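Local coordinates for tyrosine aminotransferase (Leishmania infantum, PDB 4IX8), which probably transfers the amino group of L-tyrosine to 2-oxoglutarate, using pyridoxal 5'-phosphate as cofactor, at residues P86-E91 and A329-K334. Numbering follows the deposited sequence.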
# COMPACT_ATOMS: atom_id res chain seq x y z
N PRO A 86 0.68 -15.71 -16.49
CA PRO A 86 0.73 -17.16 -16.71
C PRO A 86 -0.40 -17.94 -16.01
O PRO A 86 -0.71 -17.66 -14.84
CB PRO A 86 2.09 -17.56 -16.11
CG PRO A 86 2.92 -16.30 -16.12
CD PRO A 86 1.92 -15.19 -15.87
N ASP A 87 -0.93 -18.95 -16.69
CA ASP A 87 -2.05 -19.74 -16.19
C ASP A 87 -1.67 -20.45 -14.91
O ASP A 87 -2.47 -20.57 -13.97
CB ASP A 87 -2.49 -20.78 -17.25
CG ASP A 87 -3.34 -20.17 -18.34
OD1 ASP A 87 -4.07 -19.20 -18.05
OD2 ASP A 87 -3.28 -20.67 -19.51
N ILE A 88 -0.43 -20.89 -14.85
CA ILE A 88 0.03 -21.58 -13.67
C ILE A 88 -0.04 -20.67 -12.39
O ILE A 88 -0.30 -21.16 -11.27
CB ILE A 88 1.44 -22.08 -13.92
CG1 ILE A 88 1.87 -22.99 -12.79
CG2 ILE A 88 2.43 -20.86 -14.05
CD1 ILE A 88 3.32 -23.39 -12.86
N VAL A 89 0.13 -19.35 -12.54
CA VAL A 89 0.03 -18.43 -11.40
C VAL A 89 -1.43 -18.23 -11.04
O VAL A 89 -1.80 -18.23 -9.88
CB VAL A 89 0.72 -17.04 -11.67
CG1 VAL A 89 0.57 -16.08 -10.50
CG2 VAL A 89 2.18 -17.23 -11.98
N THR A 90 -2.25 -18.05 -12.05
CA THR A 90 -3.69 -17.94 -11.88
C THR A 90 -4.32 -19.16 -11.18
O THR A 90 -5.17 -19.02 -10.31
CB THR A 90 -4.38 -17.72 -13.27
OG1 THR A 90 -3.96 -16.44 -13.77
CG2 THR A 90 -5.91 -17.74 -13.16
N GLU A 91 -3.87 -20.36 -11.51
CA GLU A 91 -4.47 -21.55 -10.94
C GLU A 91 -3.88 -21.81 -9.54
O GLU A 91 -4.57 -22.34 -8.66
CB GLU A 91 -4.26 -22.74 -11.88
CG GLU A 91 -5.24 -22.77 -13.12
CD GLU A 91 -6.75 -22.72 -12.72
OE1 GLU A 91 -7.16 -23.45 -11.77
OE2 GLU A 91 -7.50 -21.92 -13.33
N ALA A 329 4.71 -17.72 -4.18
CA ALA A 329 5.69 -18.61 -3.56
C ALA A 329 5.67 -19.98 -4.26
O ALA A 329 6.70 -20.65 -4.39
CB ALA A 329 5.42 -18.77 -2.06
N ARG A 330 4.52 -20.36 -4.77
CA ARG A 330 4.36 -21.69 -5.40
C ARG A 330 4.84 -21.71 -6.84
O ARG A 330 5.21 -22.76 -7.34
CB ARG A 330 2.90 -22.14 -5.36
CG ARG A 330 2.48 -22.67 -4.02
CD ARG A 330 0.99 -23.02 -3.97
NE ARG A 330 0.56 -23.24 -2.60
CZ ARG A 330 -0.61 -23.74 -2.21
NH1 ARG A 330 -1.51 -24.14 -3.09
NH2 ARG A 330 -0.87 -23.85 -0.92
N THR A 331 4.87 -20.54 -7.50
CA THR A 331 5.05 -20.52 -8.95
C THR A 331 6.24 -19.67 -9.48
O THR A 331 6.68 -19.88 -10.61
CB THR A 331 3.76 -20.00 -9.62
OG1 THR A 331 3.44 -18.69 -9.14
CG2 THR A 331 2.58 -20.98 -9.35
N LEU A 332 6.78 -18.79 -8.66
CA LEU A 332 7.82 -17.87 -9.13
C LEU A 332 9.00 -18.60 -9.76
O LEU A 332 9.63 -18.12 -10.67
CB LEU A 332 8.31 -17.00 -7.96
CG LEU A 332 9.35 -15.96 -8.35
CD1 LEU A 332 8.78 -14.89 -9.25
CD2 LEU A 332 9.91 -15.32 -7.07
N LEU A 333 9.33 -19.75 -9.19
CA LEU A 333 10.44 -20.57 -9.66
C LEU A 333 10.02 -21.53 -10.76
O LEU A 333 10.85 -22.24 -11.28
CB LEU A 333 11.03 -21.36 -8.49
CG LEU A 333 11.60 -20.58 -7.31
CD1 LEU A 333 11.99 -21.58 -6.22
CD2 LEU A 333 12.80 -19.75 -7.72
N LYS A 334 8.73 -21.65 -11.02
CA LYS A 334 8.23 -22.65 -11.96
C LYS A 334 7.80 -22.05 -13.29
O LYS A 334 7.54 -22.75 -14.23
CB LYS A 334 7.06 -23.42 -11.34
CG LYS A 334 7.42 -24.31 -10.16
CD LYS A 334 6.25 -25.28 -9.89
CE LYS A 334 6.51 -26.19 -8.70
NZ LYS A 334 5.33 -27.09 -8.39
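V89 and T331 bring the backbones of P86-E91 and A329-K334 closest, with 6.0 Å between their CA atoms. The first segment is the opening turn of helix 87-99, with P86 as N-cap and its carbonyl oxygen accepting from both V89 N and T90 N; A329-K334 comes from the C-terminal part of helix 322-331 and the chain that follows, where K334 N bonds to T331 O. T331 points at the helix and divides its two branches between neighbouring residues. T331 CG2 lies 3.5 Å from I88 O, and the side chains of I88 and T331 run past each other in opposite directions. T331 OG1 lies 3.4 Å from the methyl V89 CG2, a van der Waals touch; chi1 of 59° turns this hydroxyl toward V89 while it still hydrogen-bonds to A327 O, one turn back. In this fold type I (class-I) aminotransferase V89 also packs on Q284 and W289, in the loop following K282, the predicted Schiff-base lysine. The two segments meet by van der Waals contact, with no hydrogen bond between them. At the more open edge I88, extended with chi1 -172°, carries CD1 to 4.0 Å from K334 CB, while the lysine chain beyond leads away.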